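Local coordinates for protein thiosulfate sulfurtransferase TUM1 (Saccharomyces cerevisiae, PDB 3UTN) that accepts persulfide sulfur from the cysteine desulfurase NFS1 and passes it to UBA4 for 2-thiolation of the wobble uridine of tRNAs, at residues 75-80 / 165-170; 205-210 / 270-275; 145-150 / 247-252. All blocks are in the same frame, centred on the assembly; numbering follows the deposited sequence.

Interaction 1. Residues 75-80 / 165-170; sequences NSIFFD and AFSPYP
The ring of Phe-166 has Phe-78 over one face, where Phe-78 CD2 lies 3.5 Å from Phe-166 CD1. The two side chains run side by side and point the same way. Their planes are 41° apart, so the pair is oblique. Across the contact, the ring of Tyr-169 is met at its edge. Ile-77 CG2 sits in the ring plane, 3.4 Å from Tyr-169 CD2. The chain neighbour Pro-168 has its CG over one face toward the rim, and Arg-46 makes a cation-pi contact. CG2 of Ile-77 is anti to the carbonyl carbon, which turns this methyl to the tyrosine while CG1 leads away. Tyr-169 OH donates to Asn-75 O, but the hydroxyl is crowded in the model and its place is less sure. A phenylalanine in place of Tyr-169 would probably keep the edge contact with Ile-77 but leave Asn-75 O without this donor. In the backbone, Phe-78 N donates a very short bond of 2.5 Å to Phe-166 O. Ser-167 OG accepts from Tyr-169 N, an ST turn, and donates to Leu-108 O. The loop lies along edge strand 77-78, whose other neighbour is strand 47-51. Helix 63-69 flanks the phenylalanines through Lys-64.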
loop_
_atom_site.group_PDB
_atom_site.type_symbol
_atom_site.label_atom_id
_atom_site.label_comp_id
_atom_site.label_asym_id
_atom_site.label_seq_id
_atom_site.Cartn_x
_atom_site.Cartn_y
_atom_site.Cartn_z
ATOM N N ASN A 75 20.671 6.974 -0.835
ATOM C CA ASN A 75 20.747 5.942 0.193
ATOM C C ASN A 75 19.549 5.019 0.175
ATOM O O ASN A 75 19.306 4.285 1.131
ATOM C CB ASN A 75 20.902 6.579 1.576
ATOM C CG ASN A 75 21.956 7.661 1.595
ATOM O OD1 ASN A 75 23.017 7.511 0.997
ATOM N ND2 ASN A 75 21.660 8.764 2.266
ATOM N N SER A 76 18.805 5.065 -0.922
ATOM C CA SER A 76 17.629 4.231 -1.081
ATOM C C SER A 76 17.997 2.771 -1.115
ATOM O O SER A 76 19.042 2.401 -1.622
ATOM C CB SER A 76 16.898 4.548 -2.373
ATOM O OG SER A 76 16.169 5.748 -2.260
ATOM N N ILE A 77 17.119 1.955 -0.570
ATOM C CA ILE A 77 17.157 0.560 -0.863
ATOM C C ILE A 77 15.974 0.380 -1.772
ATOM O O ILE A 77 15.062 1.222 -1.833
ATOM C CB ILE A 77 16.999 -0.322 0.378
ATOM C CG1 ILE A 77 15.668 -0.025 1.076
ATOM C CG2 ILE A 77 18.192 -0.135 1.295
ATOM C CD1 ILE A 77 15.355 -0.958 2.212
ATOM N N PHE A 78 15.998 -0.710 -2.503
ATOM C CA PHE A 78 14.868 -1.064 -3.281
ATOM C C PHE A 78 14.109 -2.103 -2.493
ATOM O O PHE A 78 14.684 -3.078 -2.027
ATOM C CB PHE A 78 15.306 -1.626 -4.613
ATOM C CG PHE A 78 14.183 -2.156 -5.421
ATOM C CD1 PHE A 78 13.248 -1.290 -5.980
ATOM C CD2 PHE A 78 14.041 -3.521 -5.610
ATOM C CE1 PHE A 78 12.196 -1.780 -6.724
ATOM C CE2 PHE A 78 12.991 -4.014 -6.361
ATOM C CZ PHE A 78 12.069 -3.143 -6.914
ATOM N N PHE A 79 12.819 -1.870 -2.331
ATOM C CA PHE A 79 11.959 -2.821 -1.672
ATOM C C PHE A 79 11.200 -3.522 -2.767
ATOM O O PHE A 79 10.338 -2.934 -3.418
ATOM C CB PHE A 79 10.999 -2.107 -0.738
ATOM C CG PHE A 79 10.125 -3.025 0.059
ATOM C CD1 PHE A 79 8.997 -3.599 -0.510
ATOM C CD2 PHE A 79 10.418 -3.297 1.389
ATOM C CE1 PHE A 79 8.176 -4.435 0.229
ATOM C CE2 PHE A 79 9.601 -4.132 2.135
ATOM C CZ PHE A 79 8.478 -4.699 1.555
ATOM N N ASP A 80 11.530 -4.782 -2.968
ATOM C CA ASP A 80 10.898 -5.550 -4.001
ATOM C C ASP A 80 9.544 -6.026 -3.516
ATOM O O ASP A 80 9.437 -7.022 -2.805
ATOM C CB ASP A 80 11.777 -6.722 -4.405
ATOM C CG ASP A 80 11.346 -7.330 -5.706
ATOM O OD1 ASP A 80 10.136 -7.295 -5.999
ATOM O OD2 ASP A 80 12.211 -7.837 -6.433
ATOM N N ALA A 165 23.009 -2.411 -7.110
ATOM C CA ALA A 165 22.580 -3.031 -5.873
ATOM C C ALA A 165 21.242 -2.438 -5.482
ATOM O O ALA A 165 20.993 -1.252 -5.695
ATOM C CB ALA A 165 23.611 -2.813 -4.777
ATOM N N PHE A 166 20.382 -3.278 -4.925
ATOM C CA PHE A 166 19.082 -2.838 -4.449
ATOM C C PHE A 166 19.199 -2.241 -3.082
ATOM O O PHE A 166 18.219 -1.790 -2.499
ATOM C CB PHE A 166 18.105 -3.992 -4.447
ATOM C CG PHE A 166 17.776 -4.462 -5.809
ATOM C CD1 PHE A 166 17.378 -3.554 -6.778
ATOM C CD2 PHE A 166 17.891 -5.795 -6.138
ATOM C CE1 PHE A 166 17.082 -3.979 -8.052
ATOM C CE2 PHE A 166 17.596 -6.226 -7.413
ATOM C CZ PHE A 166 17.194 -5.313 -8.369
ATOM N N SER A 167 20.422 -2.252 -2.578
ATOM C CA SER A 167 20.735 -1.622 -1.327
ATOM C C SER A 167 22.207 -1.297 -1.327
ATOM O O SER A 167 23.016 -2.115 -1.735
ATOM C CB SER A 167 20.431 -2.546 -0.167
ATOM O OG SER A 167 20.919 -1.965 1.026
ATOM N N PRO A 168 22.554 -0.096 -0.859
ATOM C CA PRO A 168 23.950 0.284 -0.686
ATOM C C PRO A 168 24.476 -0.175 0.666
ATOM O O PRO A 168 25.642 0.040 0.982
ATOM C CB PRO A 168 23.883 1.804 -0.721
ATOM C CG PRO A 168 22.555 2.113 -0.108
ATOM C CD PRO A 168 21.635 1.017 -0.558
ATOM N N TYR A 169 23.615 -0.806 1.454
ATOM C CA TYR A 169 23.954 -1.148 2.817
ATOM C C TYR A 169 24.418 -2.577 2.892
ATOM O O TYR A 169 23.914 -3.421 2.157
ATOM C CB TYR A 169 22.753 -0.930 3.733
ATOM C CG TYR A 169 22.203 0.462 3.612
ATOM C CD1 TYR A 169 22.908 1.555 4.109
ATOM C CD2 TYR A 169 20.998 0.691 2.975
ATOM C CE1 TYR A 169 22.413 2.840 3.982
ATOM C CE2 TYR A 169 20.497 1.972 2.841
ATOM C CZ TYR A 169 21.206 3.036 3.347
ATOM O OH TYR A 169 20.698 4.299 3.216
ATOM N N PRO A 170 25.390 -2.856 3.778
ATOM C CA PRO A 170 25.787 -4.242 3.975
ATOM C C PRO A 170 24.600 -5.016 4.518
ATOM O O PRO A 170 23.733 -4.437 5.175
ATOM C CB PRO A 170 26.883 -4.145 5.039
ATOM C CG PRO A 170 26.603 -2.872 5.766
ATOM C CD PRO A 170 26.076 -1.943 4.709
#

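Interaction 2. Residues 205-210 / 270-275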
loop_
_atom_site.group_PDB
_atom_site.type_symbol
_atom_site.label_atom_id
_atom_site.label_comp_id
_atom_site.label_asym_id
_atom_site.label_seq_id
_atom_site.Cartn_x
_atom_site.Cartn_y
_atom_site.Cartn_z
ATOM N N ASN A 205 -16.712 -0.371 7.111
ATOM C CA ASN A 205 -16.568 0.304 5.853
ATOM C C ASN A 205 -15.629 -0.590 5.086
ATOM O O ASN A 205 -14.494 -0.808 5.491
ATOM C CB ASN A 205 -15.940 1.664 6.063
ATOM C CG ASN A 205 -16.659 2.461 7.117
ATOM O OD1 ASN A 205 -17.841 2.743 6.976
ATOM N ND2 ASN A 205 -15.959 2.800 8.191
ATOM N N ALA A 206 -16.120 -1.167 4.009
ATOM C CA ALA A 206 -15.284 -2.065 3.259
ATOM C C ALA A 206 -15.100 -1.441 1.905
ATOM O O ALA A 206 -16.040 -1.306 1.132
ATOM C CB ALA A 206 -15.904 -3.446 3.178
ATOM N N PHE A 207 -13.880 -1.006 1.647
ATOM C CA PHE A 207 -13.598 -0.318 0.416
ATOM C C PHE A 207 -12.712 -1.129 -0.463
ATOM O O PHE A 207 -11.772 -1.779 -0.015
ATOM C CB PHE A 207 -12.968 1.031 0.675
ATOM C CG PHE A 207 -13.848 1.944 1.442
ATOM C CD1 PHE A 207 -14.968 2.506 0.849
ATOM C CD2 PHE A 207 -13.571 2.224 2.765
ATOM C CE1 PHE A 207 -15.800 3.344 1.570
ATOM C CE2 PHE A 207 -14.390 3.067 3.488
ATOM C CZ PHE A 207 -15.505 3.628 2.891
ATOM N N ASP A 208 -13.028 -1.059 -1.736
ATOM C CA ASP A 208 -12.265 -1.744 -2.715
ATOM C C ASP A 208 -11.571 -0.683 -3.533
ATOM O O ASP A 208 -12.216 0.200 -4.091
ATOM C CB ASP A 208 -13.181 -2.604 -3.561
ATOM C CG ASP A 208 -12.428 -3.617 -4.339
ATOM O OD1 ASP A 208 -11.494 -3.215 -5.052
ATOM O OD2 ASP A 208 -12.755 -4.812 -4.233
ATOM N N ALA A 209 -10.247 -0.760 -3.571
ATOM C CA ALA A 209 -9.431 0.261 -4.219
ATOM C C ALA A 209 -9.371 0.096 -5.724
ATOM O O ALA A 209 -8.787 0.929 -6.414
ATOM C CB ALA A 209 -8.034 0.264 -3.641
ATOM N N ARG A 210 -9.963 -0.979 -6.234
ATOM C CA ARG A 210 -9.972 -1.209 -7.669
ATOM C C ARG A 210 -10.818 -0.155 -8.337
ATOM O O ARG A 210 -11.583 0.544 -7.679
ATOM C CB ARG A 210 -10.525 -2.580 -8.005
ATOM C CG ARG A 210 -9.633 -3.720 -7.569
ATOM C CD ARG A 210 -10.366 -5.028 -7.767
ATOM N NE ARG A 210 -11.573 -5.077 -6.955
ATOM C CZ ARG A 210 -12.706 -5.643 -7.343
ATOM N NH1 ARG A 210 -12.799 -6.205 -8.543
ATOM N NH2 ARG A 210 -13.749 -5.637 -6.529
ATOM N N CYS A 270 -20.290 6.334 -1.803
ATOM C CA CYS A 270 -19.815 5.479 -0.742
ATOM C C CYS A 270 -20.110 6.087 0.595
ATOM O O CYS A 270 -20.220 7.303 0.737
ATOM C CB CYS A 270 -18.314 5.274 -0.860
ATOM S SG CYS A 270 -17.886 4.259 -2.271
ATOM N N THR A 271 -20.233 5.213 1.578
ATOM C CA THR A 271 -20.376 5.628 2.946
ATOM C C THR A 271 -19.104 5.231 3.662
ATOM O O THR A 271 -18.555 4.144 3.449
ATOM C CB THR A 271 -21.574 4.949 3.625
ATOM O OG1 THR A 271 -21.412 3.527 3.561
ATOM C CG2 THR A 271 -22.876 5.344 2.937
ATOM N N LEU A 272 -18.617 6.140 4.483
ATOM C CA LEU A 272 -17.602 5.791 5.432
ATOM C C LEU A 272 -18.175 6.142 6.783
ATOM O O LEU A 272 -18.249 7.309 7.162
ATOM C CB LEU A 272 -16.304 6.536 5.161
ATOM C CG LEU A 272 -15.079 5.798 5.694
ATOM C CD1 LEU A 272 -13.853 6.230 4.912
ATOM C CD2 LEU A 272 -14.894 6.027 7.186
ATOM N N ASP A 273 -18.617 5.112 7.485
ATOM C CA ASP A 273 -19.194 5.271 8.798
ATOM C C ASP A 273 -18.044 5.389 9.780
ATOM O O ASP A 273 -17.253 4.453 9.918
ATOM C CB ASP A 273 -20.075 4.068 9.119
ATOM C CG ASP A 273 -20.931 4.274 10.345
ATOM O OD1 ASP A 273 -20.520 5.022 11.257
ATOM O OD2 ASP A 273 -22.020 3.667 10.401
ATOM N N PRO A 274 -17.932 6.550 10.456
ATOM C CA PRO A 274 -16.856 6.762 11.420
ATOM C C PRO A 274 -16.924 5.801 12.609
ATOM O O PRO A 274 -15.934 5.643 13.316
ATOM C CB PRO A 274 -17.074 8.207 11.888
ATOM C CG PRO A 274 -18.503 8.498 11.590
ATOM C CD PRO A 274 -18.799 7.737 10.335
ATOM N N SER A 275 -18.078 5.170 12.814
ATOM C CA SER A 275 -18.256 4.231 13.920
ATOM C C SER A 275 -17.833 2.812 13.545
ATOM O O SER A 275 -17.662 1.960 14.415
ATOM C CB SER A 275 -19.709 4.236 14.408
ATOM O OG SER A 275 -20.552 3.538 13.507
HETATM O O HOH W 1 -19.755 2.157 5.163
#
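The side-chain amide of Asn-205 grips the backbone of Asp-273 with two hydrogen bonds. Asn-205 OD1 accepts from Asp-273 N at 2.5 Å, with the donor above the carbonyl plane. Asn-205 ND2 gives a straighter bond of 2.7 Å to Asp-273 O, which lies in the amide plane; the N-H...O angle is 166°. The two bonds use both ends of the amide and so fix its rotation. ND2 has a second partner in Thr-278 OG1. Water 1 lies 2.7 Å from both Asn-205 OD1 and Thr-271 OG1 and links the two. Beside this amide, Asp-273 OD1 accepts from Ser-275 N and Ser-275 OG on one face of its carboxylate. The backbone bond forms an Asx turn, which shapes the loop.

The fold here is the rhodanese alpha/beta domain, with a parallel sheet and helices on its two sides. Strand 205-208 is an inner strand between 278-281 and 234-236. The segment 270-275 is the loop that leads from helix 255-267 to strand 278-281.

The apolar part is carried by Phe-207. Its CG is anti to the carbonyl carbon (chi1 -62°), which swings the ring toward the loop, so that CE1, CZ and CE2 meet it. Leu-272 crosses it at about a right angle, with Leu-272 CD1 3.5 Å from Phe-207 CE2. Cys-270 CB lies at the ring edge, 4.0 Å from Phe-207 CE1. Leu-265 of helix 255-267 and Leu-295 of helix 286-297 also touch both Phe-207 and Leu-272.

Interaction 3. Residues 145-150 / 247-252; sequences LNNFNQ and TKTYPE
Thr-247 O takes two hydrogen bonds in the tight part of the contact. Asn-147 ND2 gives it a nearly straight bond of 2.6 Å. Asn-149 ND2 reaches the same oxygen from above its carbonyl plane, at 3.0 Å, and also bonds Val-122 O. The Gln-150 amide lies against Thr-247, with Gln-150 NE2 3.2 Å from Thr-247 CG2. This NE2 is hydrogen-bonded to Glu-153. Tyr-250 is held at its backbone by Asn-146. Asn-146 OD1 accepts from Tyr-250 N at 2.7 Å. Asn-146 ND2 donates to Tyr-250 O, which lies in the amide plane, at an N-H...O angle of 167°. CG of Asn-146 is anti to the backbone N (chi1 -172°), which extends the amide across to the loop.

Asn-147 is the N-cap of helix 148-153. Its OD1 accepts from Gln-150 N while its ND2 faces the loop, so one amide caps the helix of the first rhodanese domain and ties it to the second. A cis peptide bond precedes it.

The other side is looser and wetter. Water 2 accepts from Asn-146 ND2 and donates to Glu-252 OE1, whose residue is exposed. Water 3 lies 2.8 Å from Asn-146 O.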
loop_
_atom_site.group_PDB
_atom_site.type_symbol
_atom_site.label_atom_id
_atom_site.label_comp_id
_atom_site.label_asym_id
_atom_site.label_seq_id
_atom_site.Cartn_x
_atom_site.Cartn_y
_atom_site.Cartn_z
ATOM N N LEU A 145 7.012 8.397 1.805
ATOM C CA LEU A 145 7.280 9.655 1.172
ATOM C C LEU A 145 6.059 9.985 0.365
ATOM O O LEU A 145 5.552 9.157 -0.391
ATOM C CB LEU A 145 8.504 9.593 0.277
ATOM C CG LEU A 145 8.805 10.933 -0.397
ATOM C CD1 LEU A 145 9.304 11.953 0.611
ATOM C CD2 LEU A 145 9.822 10.713 -1.486
ATOM N N ASN A 146 5.579 11.200 0.544
ATOM C CA ASN A 146 4.412 11.627 -0.159
ATOM C C ASN A 146 4.672 12.827 -1.064
ATOM O O ASN A 146 4.486 13.960 -0.663
ATOM C CB ASN A 146 3.285 11.929 0.812
ATOM C CG ASN A 146 2.001 12.203 0.099
ATOM O OD1 ASN A 146 1.735 11.617 -0.953
ATOM N ND2 ASN A 146 1.201 13.115 0.640
ATOM N N ASN A 147 5.125 12.579 -2.278
ATOM C CA ASN A 147 5.557 11.272 -2.720
ATOM C C ASN A 147 6.773 11.526 -3.572
ATOM O O ASN A 147 7.213 12.668 -3.703
ATOM C CB ASN A 147 4.466 10.553 -3.515
ATOM C CG ASN A 147 3.970 11.358 -4.701
ATOM O OD1 ASN A 147 4.571 12.354 -5.096
ATOM N ND2 ASN A 147 2.867 10.922 -5.278
ATOM N N PHE A 148 7.307 10.470 -4.156
ATOM C CA PHE A 148 8.491 10.598 -4.953
ATOM C C PHE A 148 8.258 11.452 -6.185
ATOM O O PHE A 148 9.173 12.125 -6.637
ATOM C CB PHE A 148 9.007 9.236 -5.348
ATOM C CG PHE A 148 10.396 9.254 -5.880
ATOM C CD1 PHE A 148 11.388 10.007 -5.257
ATOM C CD2 PHE A 148 10.728 8.488 -6.986
ATOM C CE1 PHE A 148 12.677 10.006 -5.751
ATOM C CE2 PHE A 148 12.018 8.480 -7.475
ATOM C CZ PHE A 148 12.994 9.237 -6.855
ATOM N N ASN A 149 7.038 11.425 -6.716
ATOM C CA ASN A 149 6.680 12.282 -7.840
ATOM C C ASN A 149 6.960 13.728 -7.506
ATOM O O ASN A 149 7.635 14.427 -8.255
ATOM C CB ASN A 149 5.206 12.136 -8.201
ATOM C CG ASN A 149 4.907 10.838 -8.920
ATOM O OD1 ASN A 149 5.814 10.109 -9.316
ATOM N ND2 ASN A 149 3.630 10.551 -9.103
ATOM N N GLN A 150 6.449 14.161 -6.362
ATOM C CA GLN A 150 6.592 15.543 -5.949
ATOM C C GLN A 150 8.021 15.797 -5.571
ATOM O O GLN A 150 8.583 16.833 -5.893
ATOM C CB GLN A 150 5.662 15.847 -4.788
ATOM C CG GLN A 150 4.220 15.934 -5.231
ATOM C CD GLN A 150 4.003 17.034 -6.246
ATOM O OE1 GLN A 150 3.503 18.099 -5.907
ATOM N NE2 GLN A 150 4.387 16.783 -7.499
ATOM N N THR A 247 -0.192 14.317 -9.368
ATOM C CA THR A 247 1.015 14.064 -8.586
ATOM C C THR A 247 0.935 12.746 -7.832
ATOM O O THR A 247 1.941 12.239 -7.351
ATOM C CB THR A 247 1.264 15.191 -7.572
ATOM O OG1 THR A 247 0.236 15.170 -6.573
ATOM C CG2 THR A 247 1.265 16.554 -8.269
ATOM N N LYS A 248 -0.276 12.210 -7.718
ATOM C CA LYS A 248 -0.525 10.965 -6.991
ATOM C C LYS A 248 -0.138 11.070 -5.522
ATOM O O LYS A 248 0.032 10.064 -4.845
ATOM C CB LYS A 248 0.184 9.777 -7.657
ATOM C CG LYS A 248 -0.132 9.599 -9.132
ATOM C CD LYS A 248 -1.628 9.473 -9.348
ATOM C CE LYS A 248 -1.961 9.337 -10.824
ATOM N NZ LYS A 248 -3.434 9.456 -11.011
ATOM N N THR A 249 0.009 12.293 -5.029
ATOM C CA THR A 249 0.256 12.468 -3.618
ATOM C C THR A 249 -1.031 12.188 -2.894
ATOM O O THR A 249 -2.128 12.407 -3.424
ATOM C CB THR A 249 0.670 13.896 -3.237
ATOM O OG1 THR A 249 -0.230 14.827 -3.850
ATOM C CG2 THR A 249 2.089 14.173 -3.663
ATOM N N TYR A 250 -0.891 11.690 -1.683
ATOM C CA TYR A 250 -1.980 11.751 -0.758
ATOM C C TYR A 250 -2.164 13.206 -0.451
ATOM O O TYR A 250 -1.184 13.917 -0.239
ATOM C CB TYR A 250 -1.627 11.043 0.516
ATOM C CG TYR A 250 -1.667 9.568 0.375
ATOM C CD1 TYR A 250 -2.883 8.900 0.302
ATOM C CD2 TYR A 250 -0.493 8.833 0.317
ATOM C CE1 TYR A 250 -2.924 7.531 0.167
ATOM C CE2 TYR A 250 -0.522 7.463 0.201
ATOM C CZ TYR A 250 -1.738 6.823 0.121
ATOM O OH TYR A 250 -1.764 5.474 0.001
ATOM N N PRO A 251 -3.419 13.661 -0.452
ATOM C CA PRO A 251 -3.700 15.000 0.021
ATOM C C PRO A 251 -3.191 15.126 1.438
ATOM O O PRO A 251 -3.001 14.119 2.124
ATOM C CB PRO A 251 -5.224 15.058 0.005
ATOM C CG PRO A 251 -5.609 14.105 -1.064
ATOM C CD PRO A 251 -4.622 12.987 -0.961
ATOM N N GLU A 252 -2.952 16.353 1.867
ATOM C CA GLU A 252 -2.484 16.592 3.216
ATOM C C GLU A 252 -3.503 16.083 4.213
ATOM O O GLU A 252 -4.701 16.104 3.946
ATOM C CB GLU A 252 -2.213 18.078 3.427
ATOM C CG GLU A 252 -1.021 18.569 2.623
ATOM C CD GLU A 252 0.235 17.773 2.925
ATOM O OE1 GLU A 252 0.688 17.011 2.043
ATOM O OE2 GLU A 252 0.757 17.887 4.053
HETATM O O HOH W 2 2.263 14.512 2.657
HETATM O O HOH W 3 2.909 16.230 -0.346
HETATM O O HOH W 4 0.409 17.214 -4.740
#

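Overall arrangement
The three contacts run across both rhodanese domains. Interactions 1 and 2 lie on opposite sides of the chain's centre, their centres 35 Å apart. Interaction 3 sits between them, its centre 21 Å from that of interaction 1 and 22 Å from that of interaction 2. None touches another. Interaction 1 borders the first parallel sheet at edge strand 77-78. Interaction 2 involves strand 205-208, inside the second sheet, which has the same strand order. Interaction 3 joins the two domains, from the end of strand 141-145 to the loop before helix 255-267. Along the chain interaction 1 closes before interaction 2 opens, and interaction 3 crosses both. The catalytic Cys-282 belongs to the second domain, so interaction 3 links that domain to its non-catalytic partner.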